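Local coordinates for protein Alpha/beta hydrolase (Streptomyces albidoflavus, PDB 6KSU) that probably catalyses macrolactamization of non-ribosomal peptides, joining residues of opposite chirality, as a cyclase related to penicillin-binding proteins and beta-lactamases, at residues A33-L38 with Y60-A65; T45-S50 with L348-T353; T77-G82 with P226-H231. All coordinates share one frame; numbering follows the deposited sequence.

Contact 1 of 3, residues A33-L38 with Y60-A65; sequences ALFEEL and YATGLA
Tyr60 meets the helix through its CB, which packs against the ring of Phe35 with CD2 3.6 Å from Tyr60 CB. The phenol itself turns off along the helix: its OH hydrogen-bonds to the carbonyl O of Arg28, earlier in the same helix. Tyrosine suits this place, its methylene being greasy enough for Phe35 while its hydroxyl reaches a polar partner at the partly exposed end.

At Ala61 the side chain points away from the helix, and only the backbone takes part, its N lying 4.0 Å from Phe35 CE2. Phe35 arrives there because CG is anti to the backbone N (chi1 175°), sending the ring from the helix towards the strand.

Thr62 divides its two branches. CG2 lies 3.9 Å from Phe35 CE2, extending the apolar patch, whereas OG1 donates to Glu36 OE2 at 2.9 Å, the hydroxyl standing above the carboxylate plane, 39° out of it. The bend at chi2 of Glu36 brings its carboxylate round to this hydroxyl, where both side chains are partly open to solvent.

The axis of helix segment 33-38 runs at 22° to that of strand segment 60-63, 9.3 Å away at closest approach, as expected of an N-terminal helix, 23-41, packed on edge strand 56-63 of the antiparallel sheet of the beta-lactamase and penicillin-binding-protein fold.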
# COMPACT_ATOMS: atom_id res chain seq x y z
N ALA A 33 25.04 3.92 -9.94
CA ALA A 33 25.74 5.12 -9.48
C ALA A 33 24.75 6.13 -8.91
O ALA A 33 25.05 6.79 -7.91
CB ALA A 33 26.54 5.73 -10.63
N LEU A 34 23.57 6.23 -9.51
CA LEU A 34 22.55 7.12 -8.97
C LEU A 34 22.07 6.65 -7.61
O LEU A 34 22.03 7.42 -6.65
CB LEU A 34 21.38 7.22 -9.95
CG LEU A 34 20.37 8.30 -9.58
CD1 LEU A 34 21.02 9.66 -9.79
CD2 LEU A 34 19.10 8.15 -10.38
N PHE A 35 21.74 5.35 -7.51
CA PHE A 35 21.29 4.75 -6.25
C PHE A 35 22.30 4.98 -5.13
O PHE A 35 21.92 5.34 -4.01
CB PHE A 35 21.06 3.25 -6.50
CG PHE A 35 20.71 2.45 -5.28
CD1 PHE A 35 19.52 2.66 -4.60
CD2 PHE A 35 21.55 1.44 -4.84
CE1 PHE A 35 19.18 1.86 -3.50
CE2 PHE A 35 21.23 0.65 -3.73
CZ PHE A 35 20.06 0.85 -3.06
N GLU A 36 23.59 4.79 -5.42
CA GLU A 36 24.61 4.99 -4.40
C GLU A 36 24.67 6.44 -3.94
O GLU A 36 24.66 6.72 -2.73
CB GLU A 36 25.97 4.54 -4.93
CG GLU A 36 26.79 3.81 -3.91
CD GLU A 36 26.16 2.49 -3.54
OE1 GLU A 36 26.34 1.50 -4.30
OE2 GLU A 36 25.48 2.45 -2.50
N GLU A 37 24.72 7.37 -4.89
CA GLU A 37 24.74 8.79 -4.52
C GLU A 37 23.55 9.14 -3.64
O GLU A 37 23.71 9.80 -2.61
CB GLU A 37 24.75 9.69 -5.77
CG GLU A 37 25.91 9.52 -6.78
CD GLU A 37 27.20 8.92 -6.21
OE1 GLU A 37 27.80 9.53 -5.29
OE2 GLU A 37 27.65 7.86 -6.70
N LEU A 38 22.34 8.67 -4.02
CA LEU A 38 21.15 9.11 -3.31
C LEU A 38 21.00 8.44 -1.95
O LEU A 38 20.46 9.04 -1.03
CB LEU A 38 19.91 8.86 -4.16
CG LEU A 38 19.95 9.49 -5.54
CD1 LEU A 38 18.59 9.36 -6.24
CD2 LEU A 38 20.41 10.96 -5.42
N TYR A 60 21.00 -3.98 -6.97
CA TYR A 60 21.85 -3.08 -6.22
C TYR A 60 21.50 -3.23 -4.76
O TYR A 60 20.34 -3.45 -4.41
CB TYR A 60 21.65 -1.65 -6.70
CG TYR A 60 21.68 -1.48 -8.22
CD1 TYR A 60 22.88 -1.35 -8.92
CD2 TYR A 60 20.49 -1.44 -8.95
CE1 TYR A 60 22.89 -1.19 -10.31
CE2 TYR A 60 20.51 -1.28 -10.33
CZ TYR A 60 21.71 -1.14 -11.01
OH TYR A 60 21.70 -0.98 -12.38
N ALA A 61 22.51 -3.15 -3.89
CA ALA A 61 22.31 -3.31 -2.46
C ALA A 61 23.48 -2.67 -1.75
O ALA A 61 24.63 -2.85 -2.16
CB ALA A 61 22.22 -4.78 -2.05
N THR A 62 23.19 -1.94 -0.67
CA THR A 62 24.24 -1.20 0.02
C THR A 62 23.86 -1.03 1.48
O THR A 62 22.69 -1.18 1.87
CB THR A 62 24.48 0.14 -0.67
OG1 THR A 62 25.70 0.72 -0.22
CG2 THR A 62 23.29 1.11 -0.41
N GLY A 63 24.87 -0.72 2.29
CA GLY A 63 24.61 -0.28 3.65
C GLY A 63 24.41 -1.42 4.63
O GLY A 63 24.84 -2.55 4.41
N LEU A 64 23.74 -1.10 5.74
CA LEU A 64 23.72 -1.92 6.94
C LEU A 64 22.33 -2.48 7.20
O LEU A 64 21.35 -1.73 7.21
CB LEU A 64 24.17 -1.10 8.15
CG LEU A 64 25.63 -0.60 8.13
CD1 LEU A 64 26.01 0.09 9.42
CD2 LEU A 64 26.59 -1.75 7.81
N ALA A 65 22.25 -3.80 7.41
CA ALA A 65 21.00 -4.42 7.82
C ALA A 65 20.62 -3.99 9.22
O ALA A 65 19.43 -3.83 9.54
CB ALA A 65 21.11 -5.94 7.76

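Contact 2 of 3, residues T45-S50 with L348-T353; sequences TGAQLS and LTANST
Two carboxamides, those of Gln48 and Asn351, are the flat groups here, and each turns its oxygen toward the other segment. Gln48 OE1 accepts from Thr349 OG1 at 2.8 Å, the hydroxyl tilted 31° from the plane of the amide. The ring of Phe79 packs against the same amide; NE2 donates to the carbonyls of Thr74 and Thr77, and OE1 takes a further bond from Ala261 N, so the buried group is held from several directions. Asn351 lies across Thr45 at about a right angle, its OD1 3.4 Å from Thr45 CB. Its ND2 gives hydrogen bonds to the backbone oxygens of Glu229 and Leu64. With no side chain, Gly46 lets OD1 come close to the strand.

The backbones form an antiparallel pair, strands two and three of the beta-lactamase-like sheet counted from edge strand 56-63, joining a strand from the start of the chain to one some 300 residues on. Gln48 and Thr349 are a hydrogen-bonded pair: Gln48 N to Thr349 O is 2.9 Å, and Thr349 N to Gln48 O 2.8 Å. Their side chains run side by side, and chi1 of 58° at Thr349 puts OG1 between its own N and carbonyl carbon, close to the extended glutamine. Farther along, Asn351 N donates to Gly46 O at 3.2 Å.

On the other face, Ala47 and Ala350 sit CB to CB at 4.4 Å, and Leu348 CD1 packs 4.1 Å from Leu49 CB. These small and branched apolar residues suit a face on which Ala47, Leu49 and Leu348 all meet Phe35 of helix 23-41.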
# COMPACT_ATOMS: atom_id res chain seq x y z
N THR A 45 20.21 4.02 6.08
CA THR A 45 21.01 2.97 6.72
C THR A 45 21.40 1.88 5.73
O THR A 45 22.57 1.50 5.64
CB THR A 45 20.27 2.34 7.91
OG1 THR A 45 19.85 3.37 8.81
CG2 THR A 45 21.23 1.42 8.66
N GLY A 46 20.43 1.37 4.97
CA GLY A 46 20.65 0.31 4.00
C GLY A 46 19.50 0.28 3.03
O GLY A 46 18.39 0.76 3.32
N ALA A 47 19.76 -0.26 1.85
CA ALA A 47 18.73 -0.22 0.82
C ALA A 47 19.02 -1.29 -0.22
O ALA A 47 20.16 -1.74 -0.39
CB ALA A 47 18.63 1.17 0.17
N GLN A 48 17.95 -1.70 -0.89
CA GLN A 48 18.06 -2.55 -2.07
C GLN A 48 17.25 -1.91 -3.18
O GLN A 48 16.16 -1.37 -2.92
CB GLN A 48 17.55 -3.98 -1.85
CG GLN A 48 18.21 -4.75 -0.74
CD GLN A 48 17.38 -5.98 -0.34
OE1 GLN A 48 16.16 -5.97 -0.43
NE2 GLN A 48 18.06 -7.04 0.09
N LEU A 49 17.79 -1.94 -4.39
CA LEU A 49 17.09 -1.53 -5.59
C LEU A 49 17.29 -2.63 -6.62
O LEU A 49 18.42 -3.04 -6.90
CB LEU A 49 17.58 -0.17 -6.11
CG LEU A 49 17.01 0.31 -7.46
CD1 LEU A 49 15.54 0.83 -7.32
CD2 LEU A 49 17.90 1.37 -8.06
N SER A 50 16.20 -3.15 -7.15
CA SER A 50 16.28 -4.16 -8.19
C SER A 50 15.47 -3.68 -9.36
O SER A 50 14.34 -3.23 -9.18
CB SER A 50 15.78 -5.51 -7.68
OG SER A 50 16.58 -5.97 -6.60
N LEU A 348 12.20 -0.99 -4.55
CA LEU A 348 13.15 -0.35 -3.66
C LEU A 348 12.78 -0.75 -2.25
O LEU A 348 11.60 -0.64 -1.88
CB LEU A 348 13.13 1.17 -3.83
CG LEU A 348 13.99 2.00 -2.89
CD1 LEU A 348 15.43 1.78 -3.20
CD2 LEU A 348 13.62 3.47 -2.94
N THR A 349 13.75 -1.26 -1.48
CA THR A 349 13.57 -1.41 -0.04
C THR A 349 14.58 -0.51 0.67
O THR A 349 15.70 -0.32 0.19
CB THR A 349 13.69 -2.86 0.44
OG1 THR A 349 14.96 -3.45 0.10
CG2 THR A 349 12.55 -3.71 -0.16
N ALA A 350 14.15 0.08 1.79
CA ALA A 350 15.03 0.91 2.58
C ALA A 350 14.66 0.69 4.03
O ALA A 350 13.51 0.41 4.36
CB ALA A 350 14.93 2.39 2.18
N ASN A 351 15.66 0.81 4.90
CA ASN A 351 15.45 0.51 6.31
C ASN A 351 15.81 1.70 7.20
O ASN A 351 16.21 1.52 8.35
CB ASN A 351 16.21 -0.76 6.73
CG ASN A 351 17.74 -0.60 6.80
OD1 ASN A 351 18.34 0.23 6.10
ND2 ASN A 351 18.39 -1.42 7.63
N SER A 352 15.59 2.93 6.72
CA SER A 352 15.54 4.08 7.62
C SER A 352 14.36 4.99 7.25
O SER A 352 13.83 4.92 6.15
CB SER A 352 16.84 4.89 7.62
OG SER A 352 16.94 5.63 6.43
N THR A 353 13.98 5.86 8.18
CA THR A 353 12.90 6.80 7.92
C THR A 353 13.16 7.68 6.69
O THR A 353 12.22 8.29 6.18
CB THR A 353 12.63 7.68 9.16
OG1 THR A 353 13.86 8.20 9.68
CG2 THR A 353 11.96 6.87 10.25

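Contact 3 of 3, residues T77-G82 with P226-H231; sequences TGFPFG and PVAEGH
Phe79 and Ala228 meet ring to methyl, and the ring can be followed outward from its root. CB points away from residues 226-231, but CG already lies 4.0 Å from Ala228 CB. CD1 and CE1 come nearer, CE1 being 3.8 Å from that methyl, and CZ is 4.0 Å from Ala228 CB. The methyl therefore stands over the middle of one ring face, only 9° off the ring normal, a CH-pi contact. Thr77 O lies at the ring edge, in its plane. Alanine suits the spot, since its single methyl fits squarely above the ring.

Beside the ring a single backbone bridge joins Gly78 to Val227, glycine leaving the chains close. Gly78 N donates to Pro226 O at 3.0 Å, nearly straight at 176° and in the carbonyl plane; Ala228 N returns a bond to Gly78 O at 2.8 Å. Thr77 CG2 fills in beside Ala228 N, 3.8 Å away, while its OG1 bonds to Thr74 N.

Strand 79-80, next along, pairs with 258-259, and just past Gly82 the chain enters helix 85-98 with an apparent SxxK motif of serine beta-lactamases and penicillin-binding proteins. The bridge thus ties a long loop to the segment leading into the probable active site.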
# COMPACT_ATOMS: atom_id res chain seq x y z
N THR A 77 19.08 -10.22 2.06
CA THR A 77 18.46 -9.53 3.18
C THR A 77 16.98 -9.24 2.90
O THR A 77 16.62 -8.70 1.85
CB THR A 77 19.21 -8.21 3.47
OG1 THR A 77 20.62 -8.44 3.50
CG2 THR A 77 18.81 -7.65 4.80
N GLY A 78 16.13 -9.60 3.86
CA GLY A 78 14.73 -9.26 3.80
C GLY A 78 14.38 -7.99 4.55
O GLY A 78 14.78 -7.80 5.71
N PHE A 79 13.60 -7.14 3.90
CA PHE A 79 13.06 -5.89 4.40
C PHE A 79 11.55 -6.01 4.58
O PHE A 79 10.89 -6.72 3.82
CB PHE A 79 13.36 -4.74 3.43
CG PHE A 79 14.83 -4.35 3.35
CD1 PHE A 79 15.24 -3.08 3.77
CD2 PHE A 79 15.79 -5.21 2.80
CE1 PHE A 79 16.55 -2.69 3.70
CE2 PHE A 79 17.13 -4.84 2.72
CZ PHE A 79 17.52 -3.59 3.17
N PRO A 80 10.96 -5.32 5.54
CA PRO A 80 9.49 -5.33 5.64
C PRO A 80 8.86 -4.71 4.40
O PRO A 80 9.20 -3.59 4.00
CB PRO A 80 9.20 -4.50 6.89
CG PRO A 80 10.52 -3.94 7.35
CD PRO A 80 11.62 -4.65 6.66
N PHE A 81 7.95 -5.46 3.77
CA PHE A 81 7.25 -4.90 2.64
C PHE A 81 6.22 -3.86 3.06
O PHE A 81 5.78 -3.07 2.22
CB PHE A 81 6.58 -6.03 1.86
CG PHE A 81 7.55 -6.91 1.10
CD1 PHE A 81 8.87 -6.49 0.84
CD2 PHE A 81 7.14 -8.17 0.66
CE1 PHE A 81 9.75 -7.27 0.13
CE2 PHE A 81 8.03 -9.00 -0.05
CZ PHE A 81 9.34 -8.56 -0.32
N GLY A 82 5.84 -3.83 4.33
CA GLY A 82 4.67 -3.06 4.70
C GLY A 82 3.46 -3.43 3.87
O GLY A 82 3.23 -4.59 3.52
N PRO A 226 18.10 -13.70 7.07
CA PRO A 226 18.62 -12.44 7.60
C PRO A 226 17.68 -11.31 7.22
O PRO A 226 17.22 -11.21 6.08
CB PRO A 226 20.00 -12.31 6.94
CG PRO A 226 19.95 -13.19 5.74
CD PRO A 226 19.02 -14.32 6.10
N VAL A 227 17.35 -10.49 8.21
CA VAL A 227 16.37 -9.43 8.05
C VAL A 227 17.02 -8.10 8.39
O VAL A 227 17.97 -8.03 9.18
CB VAL A 227 15.13 -9.66 8.94
CG1 VAL A 227 14.28 -10.74 8.35
CG2 VAL A 227 15.58 -10.05 10.36
N ALA A 228 16.47 -7.04 7.79
CA ALA A 228 16.88 -5.69 8.10
C ALA A 228 16.03 -5.15 9.22
O ALA A 228 14.82 -5.37 9.24
CB ALA A 228 16.76 -4.78 6.87
N GLU A 229 16.67 -4.44 10.14
CA GLU A 229 15.97 -3.65 11.13
C GLU A 229 15.70 -2.24 10.61
O GLU A 229 16.34 -1.76 9.66
CB GLU A 229 16.77 -3.59 12.43
CG GLU A 229 17.70 -4.77 12.63
CD GLU A 229 18.05 -4.96 14.10
OE1 GLU A 229 18.99 -5.73 14.40
OE2 GLU A 229 17.36 -4.35 14.94
N GLY A 230 14.71 -1.58 11.24
CA GLY A 230 14.39 -0.20 10.93
C GLY A 230 15.20 0.81 11.76
O GLY A 230 15.68 0.51 12.86
N HIS A 231 15.32 2.02 11.22
CA HIS A 231 16.21 3.03 11.74
C HIS A 231 15.58 4.40 11.56
O HIS A 231 14.79 4.61 10.64
CB HIS A 231 17.59 3.00 11.04
CG HIS A 231 18.31 1.68 11.14
ND1 HIS A 231 17.89 0.55 10.47
CD2 HIS A 231 19.41 1.32 11.84
CE1 HIS A 231 18.71 -0.45 10.75
NE2 HIS A 231 19.65 -0.01 11.58

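Overall arrangement
Contacts 1 and 2 share one antiparallel sheet: strand 46-53 lies between 56-63 and 344-350, and Phe35 reaches from the surface helix of contact 1 to apolar side chains of contact 2. Contact 2 is buried and held by strand bonds and enclosed amides; contact 1 lies nearer the surface and relies on side-chain packing with one threonine-glutamate bond. Contact 3, partly buried, combines an isolated bridge with a methyl-on-ring contact. It is nested within the long chain loop closed by contact 2, to which it is joined through Gln48 and Phe79. The carbonyl of Ala65, just past strand 56-63 in contact 1, accepts a probable hydrogen bond from Glu229 N of contact 3.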